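Side-chain contacts in sister chromatid cohesion protein (PDB 5T8V), which probably loads cohesin onto chromatin, the chain here being the C-terminal HEAT-repeat fragment of a longer cohesin loader, Scc2: residues 181-184 with 185-189; 601-605 with 606-610; 1276-1279 with 1280-1284. All coordinates share one frame; numbering follows the deposited sequence.

Contact 1 (181-184 with 185-189); sequences ELFK and ALSSC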
ATOM      1  N   GLU A 181      38.882  18.350  39.623  1.00 63.02           N
ATOM      2  CA  GLU A 181      39.443  18.280  40.969  1.00 60.72           C
ATOM      3  C   GLU A 181      38.389  17.856  41.984  1.00 56.72           C
ATOM      4  O   GLU A 181      38.625  16.961  42.805  1.00 55.71           O
ATOM      5  CB  GLU A 181      40.043  19.635  41.346  1.00 61.57           C
ATOM      6  CG  GLU A 181      40.922  19.605  42.584  1.00 61.43           C
ATOM      7  CD  GLU A 181      41.448  20.978  42.957  1.00 62.69           C
ATOM      8  OE1 GLU A 181      41.107  21.955  42.257  1.00 63.37           O
ATOM      9  OE2 GLU A 181      42.200  21.079  43.949  1.00 62.59           O
ATOM     10  N   LEU A 182      37.216  18.490  41.945  1.00 47.44           N
ATOM     11  CA  LEU A 182      36.151  18.132  42.877  1.00 43.22           C
ATOM     12  C   LEU A 182      35.738  16.674  42.706  1.00 39.77           C
ATOM     13  O   LEU A 182      35.548  15.951  43.694  1.00 37.05           O
ATOM     14  CB  LEU A 182      34.951  19.058  42.677  1.00 43.22           C
ATOM     15  CG  LEU A 182      33.691  18.720  43.475  1.00 41.58           C
ATOM     16  CD1 LEU A 182      33.996  18.611  44.962  1.00 40.90           C
ATOM     17  CD2 LEU A 182      32.616  19.767  43.229  1.00 41.90           C
ATOM     18  N   PHE A 183      35.596  16.225  41.456  1.00 35.12           N
ATOM     19  CA  PHE A 183      35.219  14.840  41.202  1.00 34.46           C
ATOM     20  C   PHE A 183      36.187  13.880  41.881  1.00 34.58           C
ATOM     21  O   PHE A 183      35.772  12.969  42.607  1.00 33.13           O
ATOM     22  CB  PHE A 183      35.167  14.574  39.696  1.00 36.16           C
ATOM     23  CG  PHE A 183      34.790  13.162  39.342  1.00 35.87           C
ATOM     24  CD1 PHE A 183      35.729  12.144  39.388  1.00 36.78           C
ATOM     25  CD2 PHE A 183      33.498  12.854  38.954  1.00 34.93           C
ATOM     26  CE1 PHE A 183      35.386  10.848  39.065  1.00 36.78           C
ATOM     27  CE2 PHE A 183      33.150  11.556  38.627  1.00 34.89           C
ATOM     28  CZ  PHE A 183      34.096  10.553  38.683  1.00 35.84           C
ATOM     29  N   LYS A 184      37.489  14.068  41.659  1.00 51.55           N
ATOM     30  CA  LYS A 184      38.452  13.142  42.248  1.00 54.06           C
ATOM     31  C   LYS A 184      38.509  13.287  43.764  1.00 49.97           C
ATOM     32  O   LYS A 184      38.747  12.302  44.476  1.00 49.60           O
ATOM     33  CB  LYS A 184      39.827  13.356  41.615  1.00 59.81           C
ATOM     34  CG  LYS A 184      39.760  13.402  40.092  1.00 64.52           C
ATOM     35  CD  LYS A 184      41.071  13.029  39.422  1.00 67.77           C
ATOM     36  CE  LYS A 184      40.910  13.034  37.907  1.00 70.25           C
ATOM     37  NZ  LYS A 184      42.184  12.785  37.178  1.00 73.56           N
ATOM     38  N   ALA A 185      38.263  14.495  44.274  1.00 35.01           N
ATOM     39  CA  ALA A 185      38.244  14.708  45.718  1.00 33.82           C
ATOM     40  C   ALA A 185      37.138  13.894  46.383  1.00 31.65           C
ATOM     41  O   ALA A 185      37.391  13.147  47.336  1.00 31.19           O
ATOM     42  CB  ALA A 185      38.077  16.197  46.016  1.00 33.88           C
ATOM     43  N   LEU A 186      35.899  14.029  45.897  1.00 41.64           N
ATOM     44  CA  LEU A 186      34.793  13.260  46.470  1.00 39.55           C
ATOM     45  C   LEU A 186      34.984  11.765  46.238  1.00 40.59           C
ATOM     46  O   LEU A 186      34.708  10.939  47.126  1.00 40.04           O
ATOM     47  CB  LEU A 186      33.471  13.735  45.864  1.00 38.48           C
ATOM     48  CG  LEU A 186      33.045  15.160  46.226  1.00 37.27           C
ATOM     49  CD1 LEU A 186      32.042  15.696  45.216  1.00 37.03           C
ATOM     50  CD2 LEU A 186      32.461  15.196  47.627  1.00 34.60           C
ATOM     51  N   SER A 187      35.456  11.398  45.044  1.00 38.28           N
ATOM     52  CA  SER A 187      35.772  10.004  44.764  1.00 39.48           C
ATOM     53  C   SER A 187      36.778   9.453  45.763  1.00 39.97           C
ATOM     54  O   SER A 187      36.806   8.243  46.014  1.00 40.08           O
ATOM     55  CB  SER A 187      36.312   9.870  43.338  1.00 43.06           C
ATOM     56  OG  SER A 187      35.358  10.305  42.384  1.00 43.79           O
ATOM     57  N   SER A 188      37.613  10.318  46.342  1.00 50.47           N
ATOM     58  CA  SER A 188      38.582   9.876  47.337  1.00 50.83           C
ATOM     59  C   SER A 188      37.960   9.598  48.703  1.00 47.81           C
ATOM     60  O   SER A 188      38.621   8.981  49.545  1.00 49.65           O
ATOM     61  CB  SER A 188      39.691  10.921  47.480  1.00 53.82           C
ATOM     62  OG  SER A 188      40.752  10.431  48.280  1.00 57.76           O
ATOM     63  N   CYS A 189      36.715  10.029  48.949  1.00 36.53           N
ATOM     64  CA  CYS A 189      36.032   9.782  50.217  1.00 33.76           C
ATOM     65  C   CYS A 189      34.626   9.214  49.998  1.00 32.45           C
ATOM     66  O   CYS A 189      33.708   9.442  50.808  1.00 31.83           O
ATOM     67  CB  CYS A 189      35.984  11.053  51.064  1.00 31.44           C
ATOM     68  SG  CYS A 189      35.246  12.475  50.243  1.00 30.37           S
TER
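A local i to i+4 contact within helix 180-187 of this HEAT-repeat protein brings Ser187 against Phe183 and Leu186 against Leu182. The main-chain evidence is regular: Leu186 N reaches Leu182 O at 2.9 Å with an N-H...O angle of 175°, and Ala185 N bonds to Glu181 O. On the apolar side, the two leucines meet through their CD1 methyls at 3.5 Å, their side chains crossing at a slant. Val113 of helix 112-117 touches Leu182 and Ala185 there, and Leu173 and Val244 touch Leu186. Lys184 instead extends its chain back to a salt bridge with Glu180. Phe183 O is gripped twice by Ser187, by its N at 2.9 Å and by its hydroxyl. With an alanine here in place of Ser187, Phe183 O would probably lose its hydroxyl donor, keeping the Ser187 N bond, and the ring face its polar neighbour. The serine torsion explains both roles: with OG beside its own backbone N (chi1 -60°), the hydroxyl donates to Phe183 O at 2.7 Å from above the carbonyl plane, while also lying over the ring face, 3.4 Å from Phe183 CE1.

Contact 2 (601-605 with 606-610); sequences LLRSQ and FCEAF
The chain doubles back between Leu601 and Cys607, so that the CA atoms of Leu602 and Cys607, five residues apart, come within 5.4 Å: helix 590-602 gives way to a loop, Ser604 takes an extended psi of 158°, and residues 606-609 resume helical torsions without the regular bonds. Glu608 N bonds to Ser604 O at 3.0 Å. Ser604 is the polar centre of the turn. Its OG sits between its own N and carbonyl carbon (chi1 74°), and from there it donates to Leu601 O at 2.7 Å, in the carbonyl plane and on a lone pair; Ser604 N binds the same oxygen. The hydroxyl also receives a weak, long bond from Cys607 N at 3.4 Å. The CB of Cys607 is directed toward the end of helix 590-602, 3.2 Å from Leu601 O, and SG lies 4.3 Å from Leu601 CB; Leu466 of helix 446-474 touches the same leucine. On another part of the turn, the bent chain of Arg603 meets the extended Glu608. Glu608 OE2 lies over one face of the guanidinium, 3.5 Å from Arg603 NE and well out of its plane, so no N-H points at it and the salt bridge is a pairing of charges only; the two planes are 90° apart. Phe606 packs instead against Leu416. With the Ser604 hydroxyl accepting, if weakly, from the N three residues on and its carbonyl accepting from the N four residues on, the arrangement has the pattern of an ST motif, here in the link between helices 590-602 and 610-619 of the HEAT-repeat array.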
ATOM      1  N   LEU A 601      -4.033 -11.629  28.136  1.00 13.83           N
ATOM      2  CA  LEU A 601      -4.068 -10.443  27.287  1.00 12.84           C
ATOM      3  C   LEU A 601      -4.842 -10.702  26.001  1.00 12.42           C
ATOM      4  O   LEU A 601      -5.566  -9.822  25.524  1.00 13.48           O
ATOM      5  CB  LEU A 601      -2.645  -9.980  26.972  1.00 11.71           C
ATOM      6  CG  LEU A 601      -1.888  -9.288  28.108  1.00 13.16           C
ATOM      7  CD1 LEU A 601      -0.453  -9.043  27.697  1.00 14.55           C
ATOM      8  CD2 LEU A 601      -2.554  -7.973  28.507  1.00 11.97           C
ATOM      9  N   LEU A 602      -4.701 -11.895  25.419  1.00 15.51           N
ATOM     10  CA  LEU A 602      -5.422 -12.188  24.185  1.00 15.87           C
ATOM     11  C   LEU A 602      -6.924 -12.022  24.346  1.00 16.93           C
ATOM     12  O   LEU A 602      -7.618 -11.781  23.354  1.00 17.97           O
ATOM     13  CB  LEU A 602      -5.114 -13.606  23.705  1.00 15.16           C
ATOM     14  CG  LEU A 602      -3.700 -13.857  23.176  1.00 15.33           C
ATOM     15  CD1 LEU A 602      -3.539 -15.318  22.805  1.00 14.81           C
ATOM     16  CD2 LEU A 602      -3.389 -12.968  21.980  1.00 15.50           C
ATOM     17  N   ARG A 603      -7.441 -12.141  25.567  1.00 21.72           N
ATOM     18  CA  ARG A 603      -8.855 -11.948  25.840  1.00 22.38           C
ATOM     19  C   ARG A 603      -9.152 -10.575  26.426  1.00 22.81           C
ATOM     20  O   ARG A 603     -10.291 -10.319  26.828  1.00 25.52           O
ATOM     21  CB  ARG A 603      -9.357 -13.037  26.789  1.00 24.34           C
ATOM     22  CG  ARG A 603      -9.012 -14.450  26.347  1.00 26.12           C
ATOM     23  CD  ARG A 603      -9.535 -14.760  24.953  1.00 28.04           C
ATOM     24  NE  ARG A 603     -10.984 -14.608  24.868  1.00 31.34           N
ATOM     25  CZ  ARG A 603     -11.716 -14.991  23.829  1.00 34.60           C
ATOM     26  NH1 ARG A 603     -11.138 -15.559  22.780  1.00 37.31           N
ATOM     27  NH2 ARG A 603     -13.029 -14.814  23.838  1.00 35.37           N
ATOM     28  N   SER A 604      -8.160  -9.692  26.490  1.00 12.69           N
ATOM     29  CA  SER A 604      -8.389  -8.333  26.945  1.00 13.05           C
ATOM     30  C   SER A 604      -9.045  -7.517  25.837  1.00 13.71           C
ATOM     31  O   SER A 604      -8.965  -7.851  24.654  1.00 13.71           O
ATOM     32  CB  SER A 604      -7.080  -7.670  27.372  1.00 12.61           C
ATOM     33  OG  SER A 604      -6.280  -7.335  26.248  1.00 12.49           O
ATOM     34  N   GLN A 605      -9.706  -6.431  26.239  1.00 24.68           N
ATOM     35  CA  GLN A 605     -10.393  -5.590  25.266  1.00 15.75           C
ATOM     36  C   GLN A 605      -9.415  -4.967  24.278  1.00 15.40           C
ATOM     37  O   GLN A 605      -9.789  -4.665  23.140  1.00 17.57           O
ATOM     38  CB  GLN A 605     -11.191  -4.505  25.988  1.00 16.66           C
ATOM     39  CG  GLN A 605     -12.050  -3.664  25.068  1.00 19.30           C
ATOM     40  CD  GLN A 605     -12.791  -2.562  25.798  1.00 19.85           C
ATOM     41  OE1 GLN A 605     -12.783  -2.499  27.031  1.00 18.81           O
ATOM     42  NE2 GLN A 605     -13.433  -1.681  25.037  1.00 21.27           N
ATOM     43  N   PHE A 606      -8.159  -4.778  24.685  1.00 17.04           N
ATOM     44  CA  PHE A 606      -7.161  -4.208  23.785  1.00 17.18           C
ATOM     45  C   PHE A 606      -6.830  -5.170  22.649  1.00 16.74           C
ATOM     46  O   PHE A 606      -7.005  -4.844  21.469  1.00 16.70           O
ATOM     47  CB  PHE A 606      -5.901  -3.844  24.573  1.00 14.05           C
ATOM     48  CG  PHE A 606      -4.730  -3.472  23.710  1.00 16.79           C
ATOM     49  CD1 PHE A 606      -4.776  -2.351  22.900  1.00 17.33           C
ATOM     50  CD2 PHE A 606      -3.578  -4.237  23.720  1.00 16.57           C
ATOM     51  CE1 PHE A 606      -3.700  -2.006  22.108  1.00 14.09           C
ATOM     52  CE2 PHE A 606      -2.497  -3.896  22.930  1.00 17.29           C
ATOM     53  CZ  PHE A 606      -2.558  -2.778  22.124  1.00 18.45           C
ATOM     54  N   CYS A 607      -6.351  -6.370  22.985  1.00 19.17           N
ATOM     55  CA  CYS A 607      -5.932  -7.314  21.955  1.00 18.63           C
ATOM     56  C   CYS A 607      -7.111  -7.787  21.117  1.00 18.00           C
ATOM     57  O   CYS A 607      -6.971  -7.998  19.907  1.00 17.86           O
ATOM     58  CB  CYS A 607      -5.223  -8.505  22.594  1.00 19.50           C
ATOM     59  SG  CYS A 607      -3.592  -8.114  23.252  1.00 20.89           S
ATOM     60  N   GLU A 608      -8.279  -7.962  21.736  1.00 13.64           N
ATOM     61  CA  GLU A 608      -9.450  -8.414  20.997  1.00 14.37           C
ATOM     62  C   GLU A 608      -9.849  -7.449  19.889  1.00 15.14           C
ATOM     63  O   GLU A 608     -10.636  -7.829  19.017  1.00 15.82           O
ATOM     64  CB  GLU A 608     -10.626  -8.626  21.954  1.00 20.01           C
ATOM     65  CG  GLU A 608     -10.522  -9.893  22.797  1.00 20.18           C
ATOM     66  CD  GLU A 608     -11.768 -10.150  23.635  1.00 22.36           C
ATOM     67  OE1 GLU A 608     -12.605  -9.229  23.769  1.00 23.90           O
ATOM     68  OE2 GLU A 608     -11.915 -11.278  24.158  1.00 22.60           O
ATOM     69  N   ALA A 609      -9.331  -6.221  19.897  1.00 15.16           N
ATOM     70  CA  ALA A 609      -9.623  -5.258  18.842  1.00 15.97           C
ATOM     71  C   ALA A 609      -8.772  -5.464  17.595  1.00 15.49           C
ATOM     72  O   ALA A 609      -9.067  -4.852  16.559  1.00 16.23           O
ATOM     73  CB  ALA A 609      -9.420  -3.837  19.364  1.00 16.32           C
ATOM     74  N   PHE A 610      -7.744  -6.312  17.672  1.00 15.84           N
ATOM     75  CA  PHE A 610      -6.826  -6.578  16.568  1.00 15.06           C
ATOM     76  C   PHE A 610      -7.522  -6.521  15.215  1.00 15.65           C
ATOM     77  O   PHE A 610      -7.357  -5.548  14.469  1.00 16.94           O
ATOM     78  CB  PHE A 610      -6.167  -7.944  16.767  1.00 13.20           C
ATOM     79  CG  PHE A 610      -5.091  -8.250  15.769  1.00 13.27           C
ATOM     80  CD1 PHE A 610      -3.956  -7.465  15.695  1.00 14.24           C
ATOM     81  CD2 PHE A 610      -5.208  -9.332  14.917  1.00 12.69           C
ATOM     82  CE1 PHE A 610      -2.960  -7.746  14.783  1.00 14.51           C
ATOM     83  CE2 PHE A 610      -4.216  -9.618  14.003  1.00 13.15           C
ATOM     84  CZ  PHE A 610      -3.090  -8.824  13.937  1.00 14.05           C
TER

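Contact 3 (1276-1279 with 1280-1284); sequences SRFI and IENLA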
ATOM      1  N   SER A1276     -25.639  22.579 -31.553  1.00 68.34           N
ATOM      2  CA  SER A1276     -25.308  23.434 -30.418  1.00 68.38           C
ATOM      3  C   SER A1276     -25.170  22.616 -29.140  1.00 66.73           C
ATOM      4  O   SER A1276     -24.181  22.742 -28.411  1.00 66.73           O
ATOM      5  CB  SER A1276     -26.377  24.515 -30.252  1.00 70.83           C
ATOM      6  OG  SER A1276     -26.429  25.359 -31.389  1.00 73.06           O
ATOM      7  N   ARG A1277     -26.160  21.768 -28.853  1.00 56.79           N
ATOM      8  CA  ARG A1277     -26.059  20.873 -27.707  1.00 55.73           C
ATOM      9  C   ARG A1277     -24.778  20.053 -27.774  1.00 53.24           C
ATOM     10  O   ARG A1277     -24.049  19.923 -26.780  1.00 52.27           O
ATOM     11  CB  ARG A1277     -27.278  19.952 -27.656  1.00 57.42           C
ATOM     12  CG  ARG A1277     -27.255  18.974 -26.490  1.00 58.19           C
ATOM     13  CD  ARG A1277     -28.442  18.032 -26.522  1.00 59.87           C
ATOM     14  NE  ARG A1277     -28.609  17.342 -25.247  1.00 61.50           N
ATOM     15  CZ  ARG A1277     -29.637  16.556 -24.948  1.00 64.14           C
ATOM     16  NH1 ARG A1277     -30.605  16.349 -25.832  1.00 65.51           N
ATOM     17  NH2 ARG A1277     -29.701  15.977 -23.755  1.00 65.41           N
ATOM     18  N   PHE A1278     -24.488  19.490 -28.950  1.00 58.05           N
ATOM     19  CA  PHE A1278     -23.299  18.661 -29.094  1.00 57.47           C
ATOM     20  C   PHE A1278     -22.044  19.408 -28.663  1.00 57.36           C
ATOM     21  O   PHE A1278     -21.175  18.835 -27.996  1.00 58.05           O
ATOM     22  CB  PHE A1278     -23.153  18.174 -30.536  1.00 57.38           C
ATOM     23  CG  PHE A1278     -21.816  17.549 -30.827  1.00 56.47           C
ATOM     24  CD1 PHE A1278     -21.534  16.261 -30.409  1.00 56.80           C
ATOM     25  CD2 PHE A1278     -20.839  18.252 -31.512  1.00 56.07           C
ATOM     26  CE1 PHE A1278     -20.304  15.686 -30.668  1.00 56.79           C
ATOM     27  CE2 PHE A1278     -19.611  17.684 -31.775  1.00 55.82           C
ATOM     28  CZ  PHE A1278     -19.342  16.399 -31.353  1.00 56.33           C
ATOM     29  N   ILE A1279     -21.926  20.690 -29.024  1.00 50.99           N
ATOM     30  CA  ILE A1279     -20.681  21.413 -28.769  1.00 51.11           C
ATOM     31  C   ILE A1279     -20.713  22.230 -27.482  1.00 50.57           C
ATOM     32  O   ILE A1279     -19.691  22.830 -27.129  1.00 50.78           O
ATOM     33  CB  ILE A1279     -20.284  22.313 -29.960  1.00 52.09           C
ATOM     34  CG1 ILE A1279     -21.326  23.402 -30.220  1.00 52.79           C
ATOM     35  CG2 ILE A1279     -20.073  21.463 -31.206  1.00 52.47           C
ATOM     36  CD1 ILE A1279     -20.898  24.384 -31.304  1.00 53.36           C
ATOM     37  N   ILE A1280     -21.835  22.270 -26.765  1.00 57.65           N
ATOM     38  CA  ILE A1280     -21.816  22.820 -25.407  1.00 58.31           C
ATOM     39  C   ILE A1280     -21.557  21.720 -24.385  1.00 58.39           C
ATOM     40  O   ILE A1280     -20.843  21.933 -23.397  1.00 58.43           O
ATOM     41  CB  ILE A1280     -23.119  23.589 -25.091  1.00 59.10           C
ATOM     42  CG1 ILE A1280     -24.329  22.655 -25.071  1.00 59.87           C
ATOM     43  CG2 ILE A1280     -23.331  24.728 -26.077  1.00 59.04           C
ATOM     44  CD1 ILE A1280     -24.752  22.243 -23.676  1.00 60.69           C
ATOM     45  N   GLU A1281     -22.115  20.528 -24.619  1.00 54.39           N
ATOM     46  CA  GLU A1281     -21.795  19.395 -23.760  1.00 54.79           C
ATOM     47  C   GLU A1281     -20.301  19.093 -23.779  1.00 54.62           C
ATOM     48  O   GLU A1281     -19.770  18.524 -22.818  1.00 54.85           O
ATOM     49  CB  GLU A1281     -22.600  18.170 -24.191  1.00 54.60           C
ATOM     50  CG  GLU A1281     -24.090  18.285 -23.919  1.00 55.63           C
ATOM     51  CD  GLU A1281     -24.882  17.129 -24.501  1.00 57.01           C
ATOM     52  OE1 GLU A1281     -24.627  16.755 -25.664  1.00 55.97           O
ATOM     53  OE2 GLU A1281     -25.757  16.592 -23.792  1.00 59.15           O
ATOM     54  N   ASN A1282     -19.606  19.466 -24.859  1.00 55.41           N
ATOM     55  CA  ASN A1282     -18.150  19.377 -24.867  1.00 56.42           C
ATOM     56  C   ASN A1282     -17.532  20.455 -23.987  1.00 58.51           C
ATOM     57  O   ASN A1282     -16.535  20.207 -23.299  1.00 59.09           O
ATOM     58  CB  ASN A1282     -17.613  19.496 -26.295  1.00 55.75           C
ATOM     59  CG  ASN A1282     -17.747  18.208 -27.083  1.00 55.41           C
ATOM     60  OD1 ASN A1282     -17.012  17.249 -26.854  1.00 55.84           O
ATOM     61  ND2 ASN A1282     -18.675  18.186 -28.030  1.00 55.33           N
ATOM     62  N   LEU A1283     -18.106  21.660 -23.996  1.00 44.49           N
ATOM     63  CA  LEU A1283     -17.563  22.740 -23.177  1.00 45.28           C
ATOM     64  C   LEU A1283     -17.672  22.412 -21.695  1.00 46.82           C
ATOM     65  O   LEU A1283     -16.796  22.780 -20.905  1.00 47.79           O
ATOM     66  CB  LEU A1283     -18.286  24.051 -23.483  1.00 45.17           C
ATOM     67  CG  LEU A1283     -18.150  24.581 -24.912  1.00 44.05           C
ATOM     68  CD1 LEU A1283     -19.071  25.774 -25.122  1.00 44.31           C
ATOM     69  CD2 LEU A1283     -16.710  24.950 -25.227  1.00 43.88           C
ATOM     70  N   ALA A1284     -18.745  21.722 -21.298  1.00 71.90           N
ATOM     71  CA  ALA A1284     -18.926  21.381 -19.890  1.00 75.73           C
ATOM     72  C   ALA A1284     -17.682  20.715 -19.310  1.00 78.21           C
ATOM     73  O   ALA A1284     -17.229  21.063 -18.214  1.00 80.23           O
ATOM     74  CB  ALA A1284     -20.144  20.470 -19.726  1.00 75.25           C
TER
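Ile1280 meets Ser1276 first, its N bonding to Ser1276 O at 2.9 Å and adding a second, weak bond to Arg1277 O. CG1 and CG2 of Ile1280 both lie beside that Ser1276 carbonyl, and Ala1376 and Val1380 of helix 1364-1387 touch the side chain from outside. Next, Glu1281 N bonds to Arg1277 O at 3.0 Å, while its side chain turns back along the same turn to form a salt bridge. Arg1277 is extended from CG to NE, with CG anti to its own N, which carries its guanidinium out to where it crosses the Glu1281 side chain at a slant. Glu1281 OE2 approaches Arg1277 NE obliquely at 3.3 Å, a weak bond, with the guanidinium and carboxylate planes 44° apart. Glu1281 OE1 has its stronger partner in Gly1220 N, and Arg1277 NH2 bonds to Asn1429 OD1. OE2 also makes a long, weak ion pair with Arg1219 NH1, and the NH2 of Arg1219 lies near that of Arg1277, so the carboxylate probably offsets two gathered positive charges. Apart from the weak i to i+3 bond of Ile1280, these are i to i+4 pairings of helix 1271-1284, whose residues here are buried against helices 1200-1213, 1364-1387 and 1422-1431, within the family region called the sister chromatid cohesion C-terminus. Asn1282 then brings its amide over the ring of Phe1278: ND2 is 3.7 Å above the ring plane, over its centre, and the ring and amide planes stand 77° apart. The same ND2 gives a weak, poorly directed bond to Phe1278 O, with an N-H...O angle of 119°, and Asn1282 OD1 is held by Leu1230 N. Phe1278 also meets the ring of Phe1208. Last, Leu1283 sets its CG beside Ile1279 O and its side chain touches Val1380.

The three contacts come in series along a single, mainly helical chain and share no helix: contact 1 lies on helix 180-187, contact 2 spans the end of helix 590-602 and the loop after it, and contact 3 lies on helix 1271-1284. Their centres are about 54 Å apart for contacts 1 and 2, about 59 Å for contacts 2 and 3, and about 92 Å for contacts 1 and 3; contact 3 lies on the opposite side of the chain's centre from both others. None touches another. They therefore sample separate places in an elongated HEAT-repeat array, so each is a local feature of its own part of the array, with no atoms shared between them.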